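PDB 4QQS: glycoside hydrolase family 43 from Halothermothrix orenii, which hydrolyses glycosidic bonds with alpha-L-arabinofuranosidase activity and probably takes part in the breakdown of xylan and related plant polysaccharides. Local coordinates for residues Y19-E24 with P74-Y79; G196-K201 with N257-S262; S25-Y30 with P45-W50. All coordinates share one frame; numbering follows the deposited sequence.

Contact 1 of 3, residues Y19-E24 with P74-Y79; sequences YVLKHE and PEVIFY. With NA (sodium ion), chain D.
Over one face of the Tyr-19 ring lies the aliphatic start of Glu-75: CB of Glu-75 stands 3.8 Å from the centroid of the Tyr-19 ring and not far off its normal, a CH-pi contact displaced toward the rim. The backbone N of Val-76 lies over the same ring. Farther out, the Glu-75 carboxylate reaches the ring at CE2; the carboxylate plane is inclined 28° to the ring, and the two side chains cross at about a right angle. At the other end, the NE2 corner of the imidazole of His-23 points into the middle of the Phe-78 face, an edge-to-face pair with centroids 4.3 Å apart and planes at 50°. Between these two aromatic contacts, CD2 of Leu-21 rests 3.5 Å from O of Val-76 and 4.1 Å from CG1 of the same valine.

The cross-strand hydrogen bond runs from OH of Tyr-19 to O of Val-76 at 2.9 Å, with the hydroxyl well above the carbonyl plane. With CG anti to the backbone N (chi1 -179°), the Tyr-19 side chain extends over the facing strand and brings its hydroxyl to that carbonyl. Glu-75 is held from two sides: OE2 binds the sodium ion at 2.1 Å, while OE1 is hydrogen-bonded to ND1 of His-128. The tyrosine thus backs a carboxylate whose two oxygens are both engaged.

Four waters and His-256 complete the sodium shell. The two strands run nearly parallel with axes 6.9 Å apart, each the first strand of a separate antiparallel sheet. This is the meeting of adjacent blades in the five-bladed beta-propeller of family 43, whose innermost strands surround the central metal.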
loop_
_atom_site.group_PDB
_atom_site.type_symbol
_atom_site.label_atom_id
_atom_site.label_comp_id
_atom_site.label_asym_id
_atom_site.label_seq_id
_atom_site.Cartn_x
_atom_site.Cartn_y
_atom_site.Cartn_z
ATOM N N TYR A 19 4.938 0.083 3.358
ATOM C CA TYR A 19 4.214 1.276 3.763
ATOM C C TYR A 19 5.101 2.078 4.697
ATOM O O TYR A 19 5.499 1.565 5.729
ATOM C CB TYR A 19 2.911 0.894 4.472
ATOM C CG TYR A 19 2.138 2.122 4.877
ATOM C CD1 TYR A 19 2.460 2.792 6.040
ATOM C CD2 TYR A 19 1.135 2.635 4.088
ATOM C CE1 TYR A 19 1.805 3.923 6.426
ATOM C CE2 TYR A 19 0.441 3.784 4.483
ATOM C CZ TYR A 19 0.798 4.415 5.658
ATOM O OH TYR A 19 0.159 5.549 6.098
ATOM N N VAL A 20 5.376 3.340 4.364
ATOM C CA VAL A 20 6.185 4.200 5.212
ATOM C C VAL A 20 5.359 5.322 5.786
ATOM O O VAL A 20 4.673 6.032 5.053
ATOM C CB VAL A 20 7.402 4.771 4.472
ATOM C CG1 VAL A 20 8.132 5.801 5.329
ATOM C CG2 VAL A 20 8.326 3.641 4.065
ATOM N N LEU A 21 5.472 5.489 7.100
ATOM C CA LEU A 21 4.947 6.649 7.802
ATOM C C LEU A 21 6.096 7.462 8.373
ATOM O O LEU A 21 6.988 6.941 9.024
ATOM C CB LEU A 21 4.024 6.228 8.940
ATOM C CG LEU A 21 3.370 7.404 9.676
ATOM C CD1 LEU A 21 2.484 8.255 8.742
ATOM C CD2 LEU A 21 2.571 6.899 10.852
ATOM N N LYS A 22 6.072 8.758 8.102
ATOM C CA LYS A 22 6.979 9.706 8.749
ATOM C C LYS A 22 6.314 10.271 9.993
ATOM O O LYS A 22 5.182 10.735 9.923
ATOM C CB LYS A 22 7.338 10.841 7.792
ATOM C CG LYS A 22 8.433 11.743 8.338
ATOM C CD LYS A 22 8.769 12.880 7.412
ATOM C CE LYS A 22 9.889 13.709 7.988
ATOM N NZ LYS A 22 10.226 14.881 7.130
ATOM N N HIS A 23 7.014 10.205 11.126
ATOM C CA HIS A 23 6.509 10.762 12.374
ATOM C C HIS A 23 7.674 11.300 13.197
ATOM O O HIS A 23 8.621 10.572 13.473
ATOM C CB HIS A 23 5.753 9.714 13.199
ATOM C CG HIS A 23 4.967 10.314 14.321
ATOM N ND1 HIS A 23 5.347 10.234 15.645
ATOM C CD2 HIS A 23 3.825 11.041 14.301
ATOM C CE1 HIS A 23 4.457 10.865 16.392
ATOM N NE2 HIS A 23 3.527 11.368 15.600
ATOM N N GLU A 24 7.594 12.570 13.595
ATOM C CA GLU A 24 8.595 13.200 14.463
ATOM C C GLU A 24 10.021 12.922 13.983
ATOM O O GLU A 24 10.883 12.479 14.728
ATOM C CB GLU A 24 8.365 12.804 15.932
ATOM C CG GLU A 24 7.014 13.328 16.433
ATOM C CD GLU A 24 6.763 13.146 17.917
ATOM O OE1 GLU A 24 7.417 12.284 18.544
ATOM O OE2 GLU A 24 5.886 13.864 18.450
ATOM N N PRO A 74 0.151 -4.140 5.784
ATOM C CA PRO A 74 -0.173 -3.255 6.896
ATOM C C PRO A 74 0.003 -1.794 6.507
ATOM O O PRO A 74 0.924 -1.465 5.754
ATOM C CB PRO A 74 0.868 -3.642 7.943
ATOM C CG PRO A 74 2.065 -3.995 7.131
ATOM C CD PRO A 74 1.504 -4.704 5.905
ATOM N N GLU A 75 -0.842 -0.926 7.039
ATOM C CA GLU A 75 -0.664 0.512 6.865
ATOM C C GLU A 75 -0.946 1.180 8.189
ATOM O O GLU A 75 -1.837 0.752 8.919
ATOM C CB GLU A 75 -1.597 1.069 5.816
ATOM C CG GLU A 75 -1.390 0.518 4.441
ATOM C CD GLU A 75 -1.937 1.476 3.365
ATOM O OE1 GLU A 75 -2.396 2.584 3.697
ATOM O OE2 GLU A 75 -1.923 1.126 2.178
ATOM N N VAL A 76 -0.184 2.227 8.488
ATOM C CA VAL A 76 -0.257 2.906 9.769
ATOM C C VAL A 76 -0.415 4.415 9.594
ATOM O O VAL A 76 0.377 5.042 8.895
ATOM C CB VAL A 76 1.006 2.606 10.598
ATOM C CG1 VAL A 76 0.964 3.321 11.932
ATOM C CG2 VAL A 76 1.159 1.104 10.810
ATOM N N ILE A 77 -1.439 4.976 10.237
ATOM C CA ILE A 77 -1.646 6.422 10.269
ATOM C C ILE A 77 -1.529 6.945 11.694
ATOM O O ILE A 77 -1.706 6.202 12.649
ATOM C CB ILE A 77 -3.023 6.841 9.681
ATOM C CG1 ILE A 77 -4.190 6.296 10.508
ATOM C CG2 ILE A 77 -3.121 6.385 8.233
ATOM C CD1 ILE A 77 -5.552 6.814 10.078
ATOM N N PHE A 78 -1.204 8.227 11.812
ATOM C CA PHE A 78 -1.241 8.930 13.086
ATOM C C PHE A 78 -2.501 9.791 13.090
ATOM O O PHE A 78 -2.618 10.722 12.292
ATOM C CB PHE A 78 0.009 9.778 13.254
ATOM C CG PHE A 78 0.092 10.468 14.578
ATOM C CD1 PHE A 78 0.344 9.751 15.727
ATOM C CD2 PHE A 78 -0.078 11.841 14.673
ATOM C CE1 PHE A 78 0.424 10.389 16.943
ATOM C CE2 PHE A 78 0.002 12.475 15.891
ATOM C CZ PHE A 78 0.252 11.743 17.020
ATOM N N TYR A 79 -3.451 9.444 13.961
ATOM C CA TYR A 79 -4.811 10.003 13.933
ATOM C C TYR A 79 -5.298 10.050 15.350
ATOM O O TYR A 79 -5.131 9.080 16.071
ATOM C CB TYR A 79 -5.729 9.094 13.097
ATOM C CG TYR A 79 -7.199 9.490 12.986
ATOM C CD1 TYR A 79 -7.599 10.516 12.137
ATOM C CD2 TYR A 79 -8.183 8.804 13.687
ATOM C CE1 TYR A 79 -8.931 10.854 12.002
ATOM C CE2 TYR A 79 -9.523 9.151 13.562
ATOM C CZ TYR A 79 -9.890 10.176 12.716
ATOM O OH TYR A 79 -11.215 10.526 12.558
HETATM NA NA NA D . -1.270 -0.325 0.828
HETATM O O HOH W 1 -0.429 0.657 -1.429
HETATM O O HOH W 2 0.655 -0.166 1.791
HETATM O O HOH W 3 -3.450 -0.410 -0.108
HETATM O O HOH W 4 -2.324 -1.812 2.142
#

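Contact 2 of 3, residues G196-K201 with N257-S262; sequences GPFVIK and NSVTVS
Gly-196 opens the contact through water. Its carbonyl O accepts from water 5 at 2.9 Å, and the same water accepts from N of Asn-257 at 3.2 Å, which joins the two backbones without a direct hydrogen bond. The positive phi of Gly-196 is a backbone conformation that favours glycine.

Phe-198 carries most of the packing. CG is anti to the backbone N (chi1 -168°), a torsion that extends the ring toward the strand 257-261 and lays one face against its backbone. CA of Ser-258 sits 4.0 Å from the centroid of the Phe-198 ring in a CH-pi contact, 27° off the normal, and N of Val-259 lies over the same face nearer the rim. The CE1 side of the ring meets CB of Val-259 at 3.7 Å, while CE2 touches CB of Ser-258. OG of Ser-258 is engaged elsewhere, with the backbone O of Pro-18. An alanine in place of Phe-198 would remove this platform and would probably leave a gap beneath Ser-258 and Val-259, with His-128 losing its ring neighbour.

Two residues on, Ile-200 sets its CG2 at the edge of the Phe-198 ring, near the ring plane, and against CB of Val-259 at 4.1 Å. The branched side chains of Ile-200 and Val-259 cross at about a right angle and prolong the apolar contact.

The strands lie 7.0 Å apart at 20°, close to parallel. The contact joins strands of two different sheets, as where the inner strands of neighbouring blades meet near the axis of a five-bladed beta-propeller.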
loop_
_atom_site.group_PDB
_atom_site.type_symbol
_atom_site.label_atom_id
_atom_site.label_comp_id
_atom_site.label_asym_id
_atom_site.label_seq_id
_atom_site.Cartn_x
_atom_site.Cartn_y
_atom_site.Cartn_z
ATOM N N GLY A 196 -3.687 -2.419 -3.961
ATOM C CA GLY A 196 -2.741 -1.493 -3.371
ATOM C C GLY A 196 -3.016 -0.007 -3.535
ATOM O O GLY A 196 -2.102 0.758 -3.856
ATOM N N PRO A 197 -4.241 0.451 -3.255
ATOM C CA PRO A 197 -4.501 1.897 -3.348
ATOM C C PRO A 197 -3.692 2.720 -2.348
ATOM O O PRO A 197 -3.497 2.297 -1.205
ATOM C CB PRO A 197 -5.996 2.007 -3.027
ATOM C CG PRO A 197 -6.292 0.792 -2.189
ATOM C CD PRO A 197 -5.420 -0.298 -2.783
ATOM N N PHE A 198 -3.300 3.912 -2.773
ATOM C CA PHE A 198 -2.700 4.906 -1.891
ATOM C C PHE A 198 -3.101 6.278 -2.434
ATOM O O PHE A 198 -2.876 6.539 -3.601
ATOM C CB PHE A 198 -1.165 4.778 -1.840
ATOM C CG PHE A 198 -0.551 5.598 -0.735
ATOM C CD1 PHE A 198 -0.427 6.966 -0.850
ATOM C CD2 PHE A 198 -0.168 5.006 0.470
ATOM C CE1 PHE A 198 0.088 7.727 0.191
ATOM C CE2 PHE A 198 0.361 5.776 1.495
ATOM C CZ PHE A 198 0.468 7.120 1.351
ATOM N N VAL A 199 -3.687 7.130 -1.599
ATOM C CA VAL A 199 -4.247 8.401 -2.056
ATOM C C VAL A 199 -3.456 9.597 -1.520
ATOM O O VAL A 199 -3.151 9.679 -0.329
ATOM C CB VAL A 199 -5.736 8.508 -1.647
ATOM C CG1 VAL A 199 -6.329 9.883 -1.996
ATOM C CG2 VAL A 199 -6.528 7.394 -2.331
ATOM N N ILE A 200 -3.141 10.528 -2.417
ATOM C CA ILE A 200 -2.563 11.825 -2.058
ATOM C C ILE A 200 -3.416 12.929 -2.671
ATOM O O ILE A 200 -4.140 12.729 -3.639
ATOM C CB ILE A 200 -1.070 11.949 -2.478
ATOM C CG1 ILE A 200 -0.904 11.824 -3.996
ATOM C CG2 ILE A 200 -0.240 10.921 -1.722
ATOM C CD1 ILE A 200 0.542 11.945 -4.474
ATOM N N LYS A 201 -3.309 14.112 -2.088
ATOM C CA LYS A 201 -4.060 15.274 -2.542
ATOM C C LYS A 201 -3.078 16.310 -3.068
ATOM O O LYS A 201 -2.003 16.507 -2.498
ATOM C CB LYS A 201 -4.896 15.847 -1.387
ATOM C CG LYS A 201 -5.953 16.862 -1.806
ATOM C CD LYS A 201 -6.776 17.318 -0.613
ATOM C CE LYS A 201 -7.961 18.172 -1.012
ATOM N NZ LYS A 201 -8.798 18.512 0.167
ATOM N N ASN A 257 2.677 0.518 -3.620
ATOM C CA ASN A 257 3.465 1.594 -3.080
ATOM C C ASN A 257 2.789 2.384 -1.965
ATOM O O ASN A 257 1.567 2.379 -1.776
ATOM C CB ASN A 257 3.850 2.563 -4.186
ATOM C CG ASN A 257 2.685 3.418 -4.638
ATOM O OD1 ASN A 257 1.837 2.986 -5.418
ATOM N ND2 ASN A 257 2.625 4.647 -4.117
ATOM N N SER A 258 3.632 3.115 -1.247
ATOM C CA SER A 258 3.199 4.224 -0.414
ATOM C C SER A 258 3.938 5.487 -0.861
ATOM O O SER A 258 4.719 5.450 -1.821
ATOM C CB SER A 258 3.420 3.901 1.062
ATOM O OG SER A 258 4.774 3.581 1.339
ATOM N N VAL A 259 3.617 6.612 -0.225
ATOM C CA VAL A 259 4.228 7.898 -0.536
ATOM C C VAL A 259 4.588 8.584 0.783
ATOM O O VAL A 259 3.800 8.556 1.723
ATOM C CB VAL A 259 3.263 8.809 -1.320
ATOM C CG1 VAL A 259 3.924 10.144 -1.640
ATOM C CG2 VAL A 259 2.800 8.133 -2.598
ATOM N N THR A 260 5.768 9.189 0.837
ATOM C CA THR A 260 6.172 9.970 1.994
ATOM C C THR A 260 6.975 11.175 1.495
ATOM O O THR A 260 7.076 11.412 0.285
ATOM C CB THR A 260 6.940 9.080 2.996
ATOM O OG1 THR A 260 7.157 9.784 4.218
ATOM C CG2 THR A 260 8.257 8.617 2.424
ATOM N N VAL A 261 7.495 11.960 2.424
ATOM C CA VAL A 261 8.226 13.171 2.109
ATOM C C VAL A 261 9.648 13.049 2.635
ATOM O O VAL A 261 9.906 12.304 3.578
ATOM C CB VAL A 261 7.501 14.401 2.705
ATOM C CG1 VAL A 261 7.603 14.425 4.219
ATOM C CG2 VAL A 261 8.002 15.672 2.106
ATOM N N SER A 262 10.566 13.785 2.015
ATOM C CA SER A 262 11.974 13.770 2.398
ATOM C C SER A 262 12.173 14.377 3.789
ATOM O O SER A 262 11.277 15.008 4.332
ATOM C CB SER A 262 12.795 14.563 1.375
ATOM O OG SER A 262 12.380 15.919 1.353
HETATM O O HOH W 5 0.182 0.614 -5.559
HETATM O O HOH W 1 -0.429 0.657 -1.429
#

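Contact 3 of 3, residues S25-Y30 with P45-W50; sequences SRYYLY and PNLVDW
Leu-47 crosses Tyr-27 at about a right angle and sets its branch point over the middle of the ring: CG of Leu-47 is 3.8 Å from the centroid of the Tyr-27 ring and 9° off its normal, a nearly vertical CH-pi contact. CD2 of Leu-47 lies over the same face, 3.5 Å from CD2 of Tyr-27. The edge of the same ring meets O of Pro-45, which lies near the ring plane 3.7 Å from CE1 of Tyr-27. Face and edge of the tyrosine are therefore met by different residues of one loop, while its hydroxyl is hydrogen-bonded to O of Val-261.

Trp-50 brings the outer rim of its six-membered ring to the strand. CZ3 of Trp-50 packs on CB of Leu-29 at 3.5 Å, CH2 of the indole reaches CB of Tyr-27, and CD2 of Leu-29 lies over an indole face. Arg-26 folds back through bends at chi2 and chi3 (-63° and -56°), which lays its guanidinium over the proline: CB of Pro-45 is 3.5 Å from NH1 of Arg-26, above the rim of the flat group. The charge is paired with Glu-43. Water 6 donates to O of both Ser-25 and Pro-45, bridging the two backbones.

The loop has its own internal bracing. OD1 of Asn-46 accepts from N of Val-48 in an Asx turn and from N of Asp-49, each at 2.9 Å, while ND2 of Asn-46 donates to OD2 of Asp-49 in a nearly straight bond.

Residues 45-50 connect strand 38-44 to strand 51-58, and fold against strand 26-32 of the same antiparallel sheet. Thr-260 of strand 257-261 touches both Tyr-27 and Leu-47, so the sheet that begins with strand 257-261 lies against this corner.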
loop_
_atom_site.group_PDB
_atom_site.type_symbol
_atom_site.label_atom_id
_atom_site.label_comp_id
_atom_site.label_asym_id
_atom_site.label_seq_id
_atom_site.Cartn_x
_atom_site.Cartn_y
_atom_site.Cartn_z
ATOM N N SER A 25 10.232 13.167 12.697
ATOM C CA SER A 25 11.561 13.138 12.065
ATOM C C SER A 25 12.152 11.732 11.917
ATOM O O SER A 25 13.347 11.572 11.640
ATOM C CB SER A 25 12.546 14.061 12.794
ATOM O OG SER A 25 12.077 15.397 12.797
ATOM N N ARG A 26 11.310 10.722 12.077
ATOM C CA ARG A 26 11.716 9.348 11.862
ATOM C C ARG A 26 10.736 8.715 10.880
ATOM O O ARG A 26 9.578 9.126 10.785
ATOM C CB ARG A 26 11.711 8.569 13.177
ATOM C CG ARG A 26 12.502 9.197 14.305
ATOM C CD ARG A 26 13.964 9.290 13.993
ATOM N NE ARG A 26 14.555 8.001 13.660
ATOM C CZ ARG A 26 15.865 7.772 13.599
ATOM N NH1 ARG A 26 16.738 8.744 13.867
ATOM N NH2 ARG A 26 16.300 6.560 13.271
ATOM N N TYR A 27 11.226 7.717 10.161
ATOM C CA TYR A 27 10.431 6.950 9.221
ATOM C C TYR A 27 10.267 5.534 9.713
ATOM O O TYR A 27 11.218 4.913 10.171
ATOM C CB TYR A 27 11.103 6.934 7.855
ATOM C CG TYR A 27 11.249 8.299 7.235
ATOM C CD1 TYR A 27 12.363 9.080 7.484
ATOM C CD2 TYR A 27 10.258 8.813 6.416
ATOM C CE1 TYR A 27 12.503 10.335 6.919
ATOM C CE2 TYR A 27 10.381 10.059 5.829
ATOM C CZ TYR A 27 11.508 10.824 6.094
ATOM O OH TYR A 27 11.687 12.070 5.529
ATOM N N TYR A 28 9.047 5.034 9.561
ATOM C CA TYR A 28 8.679 3.688 9.984
ATOM C C TYR A 28 8.100 2.959 8.791
ATOM O O TYR A 28 7.122 3.413 8.200
ATOM C CB TYR A 28 7.666 3.735 11.132
ATOM C CG TYR A 28 8.226 4.500 12.298
ATOM C CD1 TYR A 28 9.030 3.872 13.233
ATOM C CD2 TYR A 28 8.002 5.865 12.441
ATOM C CE1 TYR A 28 9.573 4.566 14.291
ATOM C CE2 TYR A 28 8.550 6.577 13.490
ATOM C CZ TYR A 28 9.335 5.924 14.420
ATOM O OH TYR A 28 9.875 6.637 15.479
ATOM N N LEU A 29 8.752 1.862 8.422
ATOM C CA LEU A 29 8.338 1.018 7.327
ATOM C C LEU A 29 7.693 -0.234 7.884
ATOM O O LEU A 29 8.287 -0.922 8.704
ATOM C CB LEU A 29 9.569 0.634 6.502
ATOM C CG LEU A 29 9.454 -0.578 5.567
ATOM C CD1 LEU A 29 8.624 -0.182 4.412
ATOM C CD2 LEU A 29 10.800 -1.070 5.100
ATOM N N TYR A 30 6.482 -0.522 7.424
ATOM C CA TYR A 30 5.743 -1.726 7.771
ATOM C C TYR A 30 5.505 -2.465 6.467
ATOM O O TYR A 30 5.227 -1.835 5.455
ATOM C CB TYR A 30 4.399 -1.375 8.423
ATOM C CG TYR A 30 4.490 -0.384 9.563
ATOM C CD1 TYR A 30 4.507 0.979 9.319
ATOM C CD2 TYR A 30 4.572 -0.806 10.881
ATOM C CE1 TYR A 30 4.591 1.895 10.339
ATOM C CE2 TYR A 30 4.654 0.114 11.918
ATOM C CZ TYR A 30 4.666 1.467 11.631
ATOM O OH TYR A 30 4.752 2.418 12.617
ATOM N N PRO A 45 16.217 7.293 9.619
ATOM C CA PRO A 45 16.173 8.752 9.753
ATOM C C PRO A 45 16.119 9.452 8.397
ATOM O O PRO A 45 15.909 10.669 8.342
ATOM C CB PRO A 45 17.504 9.065 10.442
ATOM C CG PRO A 45 18.428 8.044 9.892
ATOM C CD PRO A 45 17.590 6.779 9.753
ATOM N N ASN A 46 16.348 8.721 7.312
ATOM C CA ASN A 46 16.637 9.368 6.030
ATOM C C ASN A 46 16.077 8.681 4.778
ATOM O O ASN A 46 16.337 9.147 3.676
ATOM C CB ASN A 46 18.154 9.555 5.875
ATOM C CG ASN A 46 18.913 8.242 5.903
ATOM O OD1 ASN A 46 18.316 7.169 5.828
ATOM N ND2 ASN A 46 20.232 8.317 6.029
ATOM N N LEU A 47 15.313 7.609 4.973
ATOM C CA LEU A 47 14.711 6.779 3.910
ATOM C C LEU A 47 15.693 5.840 3.214
ATOM O O LEU A 47 15.288 5.027 2.379
ATOM C CB LEU A 47 13.945 7.610 2.873
ATOM C CG LEU A 47 12.670 8.285 3.363
ATOM C CD1 LEU A 47 12.204 9.328 2.360
ATOM C CD2 LEU A 47 11.578 7.262 3.615
ATOM N N VAL A 48 16.972 5.929 3.586
ATOM C CA VAL A 48 18.033 5.185 2.908
ATOM C C VAL A 48 18.592 4.062 3.781
ATOM O O VAL A 48 18.717 2.916 3.341
ATOM C CB VAL A 48 19.162 6.133 2.484
ATOM C CG1 VAL A 48 20.272 5.368 1.779
ATOM C CG2 VAL A 48 18.610 7.220 1.571
ATOM N N ASP A 49 18.929 4.400 5.021
ATOM C CA ASP A 49 19.493 3.446 5.970
ATOM C C ASP A 49 18.372 2.939 6.862
ATOM O O ASP A 49 17.682 3.733 7.495
ATOM C CB ASP A 49 20.569 4.130 6.812
ATOM C CG ASP A 49 21.622 4.803 5.961
ATOM O OD1 ASP A 49 22.161 4.130 5.059
ATOM O OD2 ASP A 49 21.887 6.007 6.172
ATOM N N TRP A 50 18.188 1.620 6.894
ATOM C CA TRP A 50 17.055 0.998 7.583
ATOM C C TRP A 50 17.514 -0.025 8.601
ATOM O O TRP A 50 18.445 -0.799 8.341
ATOM C CB TRP A 50 16.125 0.297 6.588
ATOM C CG TRP A 50 15.434 1.263 5.691
ATOM C CD1 TRP A 50 15.843 1.667 4.459
ATOM C CD2 TRP A 50 14.211 1.969 5.965
ATOM N NE1 TRP A 50 14.957 2.580 3.944
ATOM C CE2 TRP A 50 13.950 2.784 4.853
ATOM C CE3 TRP A 50 13.324 2.004 7.047
ATOM C CZ2 TRP A 50 12.827 3.606 4.779
ATOM C CZ3 TRP A 50 12.233 2.833 6.986
ATOM C CH2 TRP A 50 11.990 3.628 5.858
HETATM O O HOH W 6 14.599 12.733 9.463
#

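Along the chain the segments of contact 3 fall between those of contact 1, and contact 2 follows both. Contacts 1 and 2 have centres 11 Å apart, as do contacts 1 and 3, while contacts 2 and 3 are 15 Å apart. Strands 16-23 and 26-32 are neighbours in one antiparallel sheet, which ties contact 1 to contact 3. Strand 257-261, at the start of another sheet, reaches both: Ser-258 meets Val-20, and Val-261 meets Tyr-27. Water 1, a ligand of the sodium ion, belongs to contacts 1 and 2. Contacts 1 and 2 thus join propeller blades around the metal, whereas contact 3 lies within one blade, its centre about 16 Å from that of the chain.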